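Local coordinates for protein soluble lytic murein transglycosylase (PDB 1QSA) that cleaves the glycosidic bonds between N-acetylmuramic acid and N-acetylglucosamine in peptidoglycan, leaving a 1,6-anhydro bond on the muramic acid, at residues E5-Y10 with L391-L396; D34-P39 with E384-R389; V220-V225 with R255-W260. All coordinates share one frame; numbering follows the deposited sequence.

Contact 1. Residues E5-Y10 with L391-L396; sequences EQRSRY and LMYWNL. With ACT (acetate ion), chain O; SO4 (sulfate ion), chain C.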
loop_
_atom_site.group_PDB
_atom_site.type_symbol
_atom_site.label_atom_id
_atom_site.label_comp_id
_atom_site.label_asym_id
_atom_site.label_seq_id
_atom_site.Cartn_x
_atom_site.Cartn_y
_atom_site.Cartn_z
ATOM N N GLU A 5 29.086 -18.247 -21.208
ATOM C CA GLU A 5 29.620 -19.405 -20.475
ATOM C C GLU A 5 29.468 -19.216 -18.967
ATOM O O GLU A 5 29.163 -20.170 -18.244
ATOM C CB GLU A 5 31.088 -19.637 -20.815
ATOM C CG GLU A 5 31.254 -20.300 -22.169
ATOM C CD GLU A 5 32.698 -20.530 -22.532
ATOM O OE1 GLU A 5 33.464 -21.068 -21.696
ATOM O OE2 GLU A 5 33.058 -20.189 -23.669
ATOM N N GLN A 6 29.692 -17.993 -18.498
ATOM C CA GLN A 6 29.547 -17.689 -17.069
ATOM C C GLN A 6 28.110 -17.949 -16.604
ATOM O O GLN A 6 27.886 -18.435 -15.484
ATOM C CB GLN A 6 29.937 -16.238 -16.792
ATOM C CG GLN A 6 31.441 -16.008 -16.927
ATOM C CD GLN A 6 31.815 -14.541 -17.115
ATOM O OE1 GLN A 6 30.959 -13.654 -17.079
ATOM N NE2 GLN A 6 33.111 -14.281 -17.280
ATOM N N ARG A 7 27.138 -17.621 -17.450
ATOM C CA ARG A 7 25.726 -17.846 -17.117
ATOM C C ARG A 7 25.467 -19.319 -16.795
ATOM O O ARG A 7 24.812 -19.639 -15.795
ATOM C CB ARG A 7 24.826 -17.364 -18.253
ATOM C CG ARG A 7 24.653 -15.862 -18.232
ATOM C CD ARG A 7 23.962 -15.367 -19.480
ATOM N NE ARG A 7 23.597 -13.962 -19.345
ATOM C CZ ARG A 7 22.883 -13.292 -20.246
ATOM N NH1 ARG A 7 22.495 -13.897 -21.364
ATOM N NH2 ARG A 7 22.582 -12.013 -20.042
ATOM N N SER A 8 25.997 -20.219 -17.625
ATOM C CA SER A 8 25.818 -21.656 -17.388
ATOM C C SER A 8 26.470 -22.060 -16.062
ATOM O O SER A 8 25.853 -22.767 -15.261
ATOM C CB SER A 8 26.426 -22.495 -18.525
ATOM O OG SER A 8 25.723 -22.323 -19.749
ATOM N N ARG A 9 27.701 -21.602 -15.831
ATOM C CA ARG A 9 28.413 -21.939 -14.589
ATOM C C ARG A 9 27.688 -21.370 -13.370
ATOM O O ARG A 9 27.660 -22.007 -12.317
ATOM C CB ARG A 9 29.864 -21.461 -14.620
ATOM C CG ARG A 9 30.693 -22.127 -15.726
ATOM C CD ARG A 9 32.184 -22.082 -15.423
ATOM N NE ARG A 9 32.709 -20.741 -15.160
ATOM C CZ ARG A 9 32.947 -19.830 -16.097
ATOM N NH1 ARG A 9 32.597 -20.066 -17.359
ATOM N NH2 ARG A 9 33.443 -18.653 -15.761
ATOM N N TYR A 10 27.037 -20.219 -13.541
ATOM C CA TYR A 10 26.298 -19.588 -12.435
ATOM C C TYR A 10 25.112 -20.463 -12.033
ATOM O O TYR A 10 24.907 -20.746 -10.850
ATOM C CB TYR A 10 25.815 -18.183 -12.832
ATOM C CG TYR A 10 25.209 -17.406 -11.686
ATOM C CD1 TYR A 10 26.007 -16.915 -10.656
ATOM C CD2 TYR A 10 23.836 -17.166 -11.635
ATOM C CE1 TYR A 10 25.452 -16.201 -9.592
ATOM C CE2 TYR A 10 23.269 -16.448 -10.571
ATOM C CZ TYR A 10 24.087 -15.975 -9.561
ATOM O OH TYR A 10 23.536 -15.277 -8.502
ATOM N N LEU A 391 20.118 -10.394 -13.505
ATOM C CA LEU A 391 18.968 -10.726 -12.661
ATOM C C LEU A 391 17.688 -10.876 -13.489
ATOM O O LEU A 391 16.927 -11.821 -13.290
ATOM C CB LEU A 391 18.807 -9.683 -11.565
ATOM C CG LEU A 391 19.940 -9.666 -10.529
ATOM C CD1 LEU A 391 19.848 -8.386 -9.692
ATOM C CD2 LEU A 391 19.865 -10.934 -9.643
ATOM N N MET A 392 17.513 -10.009 -14.484
ATOM C CA MET A 392 16.332 -10.094 -15.342
ATOM C C MET A 392 16.428 -11.341 -16.239
ATOM O O MET A 392 15.430 -12.020 -16.477
ATOM C CB MET A 392 16.174 -8.804 -16.167
ATOM C CG MET A 392 15.821 -7.576 -15.326
ATOM S SD MET A 392 14.314 -7.823 -14.334
ATOM C CE MET A 392 13.059 -7.746 -15.619
ATOM N N TYR A 393 17.647 -11.677 -16.673
ATOM C CA TYR A 393 17.861 -12.859 -17.501
ATOM C C TYR A 393 17.403 -14.120 -16.754
ATOM O O TYR A 393 16.804 -15.019 -17.348
ATOM C CB TYR A 393 19.329 -13.001 -17.886
ATOM C CG TYR A 393 19.580 -14.226 -18.724
ATOM C CD1 TYR A 393 19.192 -14.259 -20.061
ATOM C CD2 TYR A 393 20.195 -15.361 -18.183
ATOM C CE1 TYR A 393 19.413 -15.388 -20.841
ATOM C CE2 TYR A 393 20.422 -16.493 -18.957
ATOM C CZ TYR A 393 20.029 -16.497 -20.288
ATOM O OH TYR A 393 20.262 -17.596 -21.083
ATOM N N TRP A 394 17.644 -14.161 -15.445
ATOM C CA TRP A 394 17.240 -15.307 -14.624
ATOM C C TRP A 394 15.822 -15.190 -14.053
ATOM O O TRP A 394 15.409 -16.025 -13.235
ATOM C CB TRP A 394 18.234 -15.511 -13.469
ATOM C CG TRP A 394 19.635 -15.822 -13.920
ATOM C CD1 TRP A 394 20.747 -15.070 -13.692
ATOM C CD2 TRP A 394 20.066 -16.975 -14.657
ATOM N NE1 TRP A 394 21.849 -15.680 -14.243
ATOM C CE2 TRP A 394 21.464 -16.850 -14.841
ATOM C CE3 TRP A 394 19.411 -18.101 -15.181
ATOM C CZ2 TRP A 394 22.224 -17.812 -15.530
ATOM C CZ3 TRP A 394 20.175 -19.064 -15.868
ATOM C CH2 TRP A 394 21.562 -18.907 -16.032
ATOM N N ASN A 395 15.086 -14.164 -14.469
ATOM C CA ASN A 395 13.719 -13.929 -13.993
ATOM C C ASN A 395 13.646 -13.727 -12.475
ATOM O O ASN A 395 12.712 -14.187 -11.810
ATOM C CB ASN A 395 12.793 -15.063 -14.460
ATOM C CG ASN A 395 12.718 -15.157 -15.973
ATOM O OD1 ASN A 395 12.415 -14.179 -16.639
ATOM N ND2 ASN A 395 13.072 -16.309 -16.520
ATOM N N LEU A 396 14.673 -13.087 -11.928
ATOM C CA LEU A 396 14.749 -12.794 -10.496
ATOM C C LEU A 396 14.266 -11.354 -10.349
ATOM O O LEU A 396 15.005 -10.467 -9.912
ATOM C CB LEU A 396 16.203 -12.951 -10.002
ATOM C CG LEU A 396 16.757 -14.381 -10.123
ATOM C CD1 LEU A 396 18.267 -14.427 -9.858
ATOM C CD2 LEU A 396 16.000 -15.295 -9.165
HETATM C C ACT O . 20.403 -14.891 -7.306
HETATM O O ACT O . 19.385 -15.231 -6.671
HETATM O OXT ACT O . 20.971 -15.652 -8.113
HETATM C CH3 ACT O . 20.958 -13.488 -7.112
HETATM S S SO4 C . 20.408 -10.973 -22.881
HETATM O O1 SO4 C . 18.950 -11.031 -23.110
HETATM O O2 SO4 C . 21.036 -10.028 -23.826
HETATM O O3 SO4 C . 20.649 -10.518 -21.494
HETATM O O4 SO4 C . 20.973 -12.310 -23.117
HETATM O O HOH W 1 22.863 -16.702 -22.351
#
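Arg7 NH1 is gripped from two directions while its guanidinium lies flat over one face of the Tyr393 ring. Sulfate O4 accepts a nearly straight bond from Arg7 NH1 (2.8 Å, 172°), and a water takes a second at the guanidinium edge. The same water is hydrogen-bonded to Tyr393 OH, so it ties cation and phenol together. Arg7 CZ stands 3.8 Å from the centroid of the Tyr393 ring, a cation-pi stack with planes only 12° apart. Arginine suits this place because its face can stack while its edge bonds: NH2 also reaches sulfate O3, and NE forms a salt bridge with Glu390. Its chain, extended from CG to NE, carries the charge out from the helix to the ring. The indole edge of Trp394 abuts the backbone of Arg7, CZ2 coming 3.2 Å from Arg7 O, while its NE1 bonds to Tyr35 OH. Tyr10 meets that indole obliquely, with CD2 3.6 Å from Trp394 NE1, and its hydroxyl donates to an acetate, like the sulfate probably from the crystallisation liquor. Tyr393 and Trp394 lie just where helix 383-393 ends in a Schellman motif, with Asn395 at its positive-phi C-prime position, so an aromatic-rich helix terminus receives the N-terminal helix of the alpha-superhelix.

Contact 2. Residues D34-P39 with E384-R389; sequences DYPLYP and EMARVR. With SO4 (sulfate ion), chain C.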
loop_
_atom_site.group_PDB
_atom_site.type_symbol
_atom_site.label_atom_id
_atom_site.label_comp_id
_atom_site.label_asym_id
_atom_site.label_seq_id
_atom_site.Cartn_x
_atom_site.Cartn_y
_atom_site.Cartn_z
ATOM N N ASP A 34 34.536 -12.865 -12.463
ATOM C CA ASP A 34 34.219 -11.837 -13.456
ATOM C C ASP A 34 32.743 -11.742 -13.843
ATOM O O ASP A 34 32.364 -10.849 -14.596
ATOM C CB ASP A 34 35.058 -12.012 -14.721
ATOM C CG ASP A 34 36.530 -11.692 -14.502
ATOM O OD1 ASP A 34 36.894 -11.058 -13.484
ATOM O OD2 ASP A 34 37.332 -12.076 -15.371
ATOM N N TYR A 35 31.919 -12.666 -13.353
ATOM C CA TYR A 35 30.485 -12.643 -13.661
ATOM C C TYR A 35 29.815 -11.546 -12.809
ATOM O O TYR A 35 30.116 -11.430 -11.618
ATOM C CB TYR A 35 29.873 -14.005 -13.348
ATOM C CG TYR A 35 28.414 -14.111 -13.733
ATOM C CD1 TYR A 35 28.005 -13.920 -15.063
ATOM C CD2 TYR A 35 27.436 -14.386 -12.775
ATOM C CE1 TYR A 35 26.659 -14.000 -15.426
ATOM C CE2 TYR A 35 26.089 -14.471 -13.120
ATOM C CZ TYR A 35 25.699 -14.274 -14.441
ATOM O OH TYR A 35 24.366 -14.333 -14.740
ATOM N N PRO A 36 28.916 -10.723 -13.402
ATOM C CA PRO A 36 28.262 -9.653 -12.628
ATOM C C PRO A 36 27.638 -10.058 -11.307
ATOM O O PRO A 36 27.670 -9.267 -10.360
ATOM C CB PRO A 36 27.219 -9.092 -13.598
ATOM C CG PRO A 36 27.912 -9.256 -14.949
ATOM C CD PRO A 36 28.567 -10.633 -14.835
ATOM N N LEU A 37 27.085 -11.266 -11.237
ATOM C CA LEU A 37 26.455 -11.700 -9.992
ATOM C C LEU A 37 27.379 -12.380 -8.966
ATOM O O LEU A 37 26.907 -12.861 -7.932
ATOM C CB LEU A 37 25.204 -12.543 -10.265
ATOM C CG LEU A 37 24.150 -11.889 -11.180
ATOM C CD1 LEU A 37 22.902 -12.762 -11.228
ATOM C CD2 LEU A 37 23.773 -10.490 -10.704
ATOM N N TYR A 38 28.689 -12.355 -9.200
ATOM C CA TYR A 38 29.630 -12.948 -8.241
ATOM C C TYR A 38 29.424 -12.389 -6.813
ATOM O O TYR A 38 29.461 -13.150 -5.854
ATOM C CB TYR A 38 31.075 -12.760 -8.710
ATOM C CG TYR A 38 32.074 -13.411 -7.792
ATOM C CD1 TYR A 38 32.245 -14.800 -7.779
ATOM C CD2 TYR A 38 32.816 -12.642 -6.909
ATOM C CE1 TYR A 38 33.144 -15.406 -6.888
ATOM C CE2 TYR A 38 33.713 -13.228 -6.018
ATOM C CZ TYR A 38 33.869 -14.602 -6.011
ATOM O OH TYR A 38 34.746 -15.153 -5.102
ATOM N N PRO A 39 29.153 -11.071 -6.655
ATOM C CA PRO A 39 28.949 -10.547 -5.288
ATOM C C PRO A 39 27.806 -11.259 -4.551
ATOM O O PRO A 39 27.834 -11.363 -3.322
ATOM C CB PRO A 39 28.634 -9.067 -5.528
ATOM C CG PRO A 39 29.445 -8.746 -6.746
ATOM C CD PRO A 39 29.194 -9.964 -7.631
ATOM N N GLU A 384 26.353 -1.834 -12.005
ATOM C CA GLU A 384 25.024 -2.072 -11.436
ATOM C C GLU A 384 24.044 -2.475 -12.549
ATOM O O GLU A 384 23.248 -3.405 -12.376
ATOM C CB GLU A 384 24.489 -0.880 -10.606
ATOM C CG GLU A 384 23.139 -1.231 -9.931
ATOM C CD GLU A 384 22.804 -0.431 -8.669
ATOM O OE1 GLU A 384 23.070 0.800 -8.619
ATOM O OE2 GLU A 384 22.231 -1.040 -7.732
ATOM N N MET A 385 24.122 -1.821 -13.708
ATOM C CA MET A 385 23.238 -2.200 -14.809
ATOM C C MET A 385 23.545 -3.636 -15.264
ATOM O O MET A 385 22.643 -4.386 -15.611
ATOM C CB MET A 385 23.369 -1.240 -15.998
ATOM C CG MET A 385 22.374 -1.524 -17.123
ATOM S SD MET A 385 20.633 -1.320 -16.614
ATOM C CE MET A 385 20.388 0.429 -16.920
ATOM N N ALA A 386 24.823 -4.018 -15.265
ATOM C CA ALA A 386 25.188 -5.372 -15.659
ATOM C C ALA A 386 24.546 -6.392 -14.699
ATOM O O ALA A 386 24.119 -7.460 -15.130
ATOM C CB ALA A 386 26.699 -5.535 -15.698
ATOM N N ARG A 387 24.458 -6.057 -13.405
ATOM C CA ARG A 387 23.816 -6.975 -12.452
ATOM C C ARG A 387 22.316 -7.042 -12.750
ATOM O O ARG A 387 21.731 -8.121 -12.745
ATOM C CB ARG A 387 24.042 -6.541 -11.002
ATOM C CG ARG A 387 25.510 -6.650 -10.558
ATOM C CD ARG A 387 25.642 -6.702 -9.046
ATOM N NE ARG A 387 25.193 -5.470 -8.410
ATOM C CZ ARG A 387 25.920 -4.366 -8.286
ATOM N NH1 ARG A 387 27.161 -4.313 -8.763
ATOM N NH2 ARG A 387 25.403 -3.300 -7.693
ATOM N N VAL A 388 21.709 -5.892 -13.044
ATOM C CA VAL A 388 20.276 -5.846 -13.362
ATOM C C VAL A 388 19.985 -6.737 -14.564
ATOM O O VAL A 388 19.047 -7.536 -14.538
ATOM C CB VAL A 388 19.809 -4.391 -13.652
ATOM C CG1 VAL A 388 18.372 -4.382 -14.230
ATOM C CG2 VAL A 388 19.848 -3.578 -12.349
ATOM N N ARG A 389 20.832 -6.637 -15.591
ATOM C CA ARG A 389 20.668 -7.447 -16.794
ATOM C C ARG A 389 20.683 -8.947 -16.469
ATOM O O ARG A 389 19.818 -9.691 -16.925
ATOM C CB ARG A 389 21.769 -7.116 -17.809
ATOM C CG ARG A 389 21.761 -7.996 -19.060
ATOM C CD ARG A 389 22.894 -7.620 -20.011
ATOM N NE ARG A 389 22.923 -8.502 -21.184
ATOM C CZ ARG A 389 23.971 -8.655 -22.004
ATOM N NH1 ARG A 389 25.107 -7.987 -21.804
ATOM N NH2 ARG A 389 23.878 -9.484 -23.037
HETATM S S SO4 C . 20.408 -10.973 -22.881
HETATM O O1 SO4 C . 18.950 -11.031 -23.110
HETATM O O2 SO4 C . 21.036 -10.028 -23.826
HETATM O O3 SO4 C . 20.649 -10.518 -21.494
HETATM O O4 SO4 C . 20.973 -12.310 -23.117
HETATM O O HOH W 2 28.892 -6.786 -10.166
#
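Arg387 and Pro36 meet because the first side-chain torsion of Arg387 (chi1 -67°) sets CG anti to its carbonyl carbon, 3.4 Å from Pro36 O, and a bend at chi3 (-65°) then turns the chain back along its own helix. The guanidinium consequently lies with one face over Glu384 CA, and the aliphatic part of the side chain is left to pack against the turn. A water links the two sides: it donates to Pro36 O (2.8 Å) and accepts a weak bond from Arg387 NH1. The stronger grip on the charge comes from Glu403, which forms a salt bridge with NE, and from Thr67, whose OG1 bonds to NH2. Proline fits the second position of the type I turn from Tyr35 to Tyr38, where phi is near the value its ring imposes. That ring rests on small Ala386, with Pro36 CG 4.0 Å from Ala386 CB; the short methyl is consistent with the close approach of the backbones, whose CA atoms are 5.2 Å apart at Pro36 and Arg387. Leu37 adds CD2 beside Arg387 O at 3.7 Å. Farther along the helix, Arg389 bonds through NE to sulfate O3 and through NH2 to O2. The turn leading into helix 38-48 is thus pressed onto helix 383-393, which packs in turn on helix 397-408, while Tyr35 and Leu37 also touch helix 3-18.

Contact 3. Residues V220-V225 with R255-W260; sequences VAFASV and RDIVAW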
loop_
_atom_site.group_PDB
_atom_site.type_symbol
_atom_site.label_atom_id
_atom_site.label_comp_id
_atom_site.label_asym_id
_atom_site.label_seq_id
_atom_site.Cartn_x
_atom_site.Cartn_y
_atom_site.Cartn_z
ATOM N N VAL A 220 -10.815 6.904 21.809
ATOM C CA VAL A 220 -10.456 5.761 20.967
ATOM C C VAL A 220 -11.409 4.592 21.279
ATOM O O VAL A 220 -11.960 3.964 20.371
ATOM C CB VAL A 220 -8.981 5.319 21.183
ATOM C CG1 VAL A 220 -8.670 4.086 20.323
ATOM C CG2 VAL A 220 -8.018 6.454 20.819
ATOM N N ALA A 221 -11.622 4.315 22.563
ATOM C CA ALA A 221 -12.515 3.230 22.955
ATOM C C ALA A 221 -13.933 3.497 22.433
ATOM O O ALA A 221 -14.623 2.593 21.982
ATOM C CB ALA A 221 -12.529 3.076 24.467
ATOM N N PHE A 222 -14.336 4.764 22.472
ATOM C CA PHE A 222 -15.664 5.169 22.012
ATOM C C PHE A 222 -15.834 4.815 20.530
ATOM O O PHE A 222 -16.893 4.333 20.117
ATOM C CB PHE A 222 -15.865 6.668 22.243
ATOM C CG PHE A 222 -17.198 7.192 21.749
ATOM C CD1 PHE A 222 -18.346 7.064 22.527
ATOM C CD2 PHE A 222 -17.287 7.834 20.519
ATOM C CE1 PHE A 222 -19.574 7.576 22.078
ATOM C CE2 PHE A 222 -18.501 8.345 20.064
ATOM C CZ PHE A 222 -19.643 8.218 20.840
ATOM N N ALA A 223 -14.792 5.052 19.739
ATOM C CA ALA A 223 -14.823 4.710 18.320
ATOM C C ALA A 223 -14.999 3.189 18.144
ATOM O O ALA A 223 -15.727 2.740 17.258
ATOM C CB ALA A 223 -13.551 5.189 17.640
ATOM N N SER A 224 -14.367 2.391 19.004
ATOM C CA SER A 224 -14.500 0.930 18.926
ATOM C C SER A 224 -15.937 0.513 19.253
ATOM O O SER A 224 -16.494 -0.397 18.617
ATOM C CB SER A 224 -13.513 0.234 19.874
ATOM O OG SER A 224 -12.178 0.571 19.540
ATOM N N VAL A 225 -16.531 1.186 20.241
ATOM C CA VAL A 225 -17.915 0.911 20.636
ATOM C C VAL A 225 -18.852 1.251 19.477
ATOM O O VAL A 225 -19.768 0.486 19.188
ATOM C CB VAL A 225 -18.338 1.739 21.879
ATOM C CG1 VAL A 225 -19.851 1.607 22.125
ATOM C CG2 VAL A 225 -17.564 1.266 23.112
ATOM N N ARG A 255 -19.323 13.136 17.918
ATOM C CA ARG A 255 -20.427 13.149 16.953
ATOM C C ARG A 255 -19.945 12.624 15.606
ATOM O O ARG A 255 -20.634 11.827 14.978
ATOM C CB ARG A 255 -20.984 14.559 16.765
ATOM C CG ARG A 255 -21.815 15.063 17.926
ATOM C CD ARG A 255 -22.616 16.290 17.508
ATOM N NE ARG A 255 -23.189 16.953 18.674
ATOM C CZ ARG A 255 -22.691 18.057 19.220
ATOM N NH1 ARG A 255 -21.627 18.646 18.691
ATOM N NH2 ARG A 255 -23.266 18.579 20.291
ATOM N N ASP A 256 -18.751 13.055 15.187
ATOM C CA ASP A 256 -18.163 12.624 13.909
ATOM C C ASP A 256 -17.987 11.110 13.878
ATOM O O ASP A 256 -18.275 10.456 12.873
ATOM C CB ASP A 256 -16.788 13.280 13.677
ATOM C CG ASP A 256 -16.865 14.764 13.351
ATOM O OD1 ASP A 256 -17.967 15.328 13.205
ATOM O OD2 ASP A 256 -15.790 15.381 13.237
ATOM N N ILE A 257 -17.472 10.566 14.981
ATOM C CA ILE A 257 -17.239 9.132 15.111
ATOM C C ILE A 257 -18.527 8.335 14.876
ATOM O O ILE A 257 -18.535 7.362 14.115
ATOM C CB ILE A 257 -16.638 8.817 16.498
ATOM C CG1 ILE A 257 -15.174 9.272 16.531
ATOM C CG2 ILE A 257 -16.772 7.333 16.839
ATOM C CD1 ILE A 257 -14.596 9.352 17.925
ATOM N N VAL A 258 -19.620 8.781 15.489
ATOM C CA VAL A 258 -20.902 8.098 15.339
ATOM C C VAL A 258 -21.476 8.269 13.934
ATOM O O VAL A 258 -21.953 7.300 13.335
ATOM C CB VAL A 258 -21.906 8.578 16.405
ATOM C CG1 VAL A 258 -23.304 8.015 16.126
ATOM C CG2 VAL A 258 -21.441 8.125 17.778
ATOM N N ALA A 259 -21.380 9.483 13.394
ATOM C CA ALA A 259 -21.897 9.786 12.057
ATOM C C ALA A 259 -21.301 8.869 10.995
ATOM O O ALA A 259 -21.994 8.469 10.058
ATOM C CB ALA A 259 -21.653 11.249 11.707
ATOM N N TRP A 260 -20.014 8.546 11.132
ATOM C CA TRP A 260 -19.335 7.642 10.208
ATOM C C TRP A 260 -19.990 6.272 10.184
ATOM O O TRP A 260 -19.916 5.557 9.181
ATOM C CB TRP A 260 -17.878 7.428 10.639
ATOM C CG TRP A 260 -16.914 8.361 10.014
ATOM C CD1 TRP A 260 -16.268 9.399 10.615
ATOM C CD2 TRP A 260 -16.479 8.350 8.648
ATOM N NE1 TRP A 260 -15.456 10.043 9.705
ATOM C CE2 TRP A 260 -15.568 9.419 8.493
ATOM C CE3 TRP A 260 -16.769 7.541 7.546
ATOM C CZ2 TRP A 260 -14.943 9.698 7.277
ATOM C CZ3 TRP A 260 -16.142 7.820 6.327
ATOM C CH2 TRP A 260 -15.243 8.891 6.210
#
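Phe222 and Ala223 form a hollow that Ile257 fills, within the alpha-superhelix of this protein, where the chain passes from helix 212-228 through helix 230-243 to helix 248-260. The two segments run nearly parallel, their axes crossing at -21° with a closest approach of 9.6 Å. Such a parallel pair, separated in sequence by one intervening helix, is what successive stacking of helices in a superhelix produces. The main bump is the CG2 methyl of Ile257. It enters the hollow beside Ala223, coming 3.6 Å from Ala223 CA and 4.0 Å from Ala223 CB. Alanine suits this position because its single methyl leaves the helix surface low enough for a branched residue to come close, and the CA atoms of Ala223 and Ile257 are accordingly only 6.0 Å apart. The Phe222 ring makes the taller side of the hollow. With CG anti to its backbone N (chi1 178°), the ring is carried to helix 248-260, and its CD2 lies 3.7 Å from Ile257 CG2. Isoleucine thus presents one methyl to two neighbours, while its other branch brings CD1 beside Phe222 CD2 as well. Phenylalanine has the length to cross the groove between the helices, and it also touches Ile237 and Leu240 of helix 230-243, so the ring sits where three helices meet. Val258, compact and beta-branched, meets the far end of the ring and also touches Trp274 of helix 269-280. There the Phe222 side chain runs at about a right angle to that of Val258, with CZ 3.6 Å from Val258 CG2.

Contacts 1 and 2 are two parts of one junction: their centres lie 9 Å apart, both use helix 383-393, and both reach the same sulfate, which bonds to Arg7 and Arg389 and probably offsets the closeness of their charges. Tyr35 of contact 2 wedges into contact 1, its CE2 3.4 Å from Tyr10 CG. This junction joins the start of the chain to the L domain more than 340 residues later, consistent with closure of the superhelix into a ring. Contact 3 falls within that long loop, on the opposite side of the chain's centre, 56 Å from contact 1 and 55 Å from contact 2 between centres. All three lie away from the predicted catalytic Glu478.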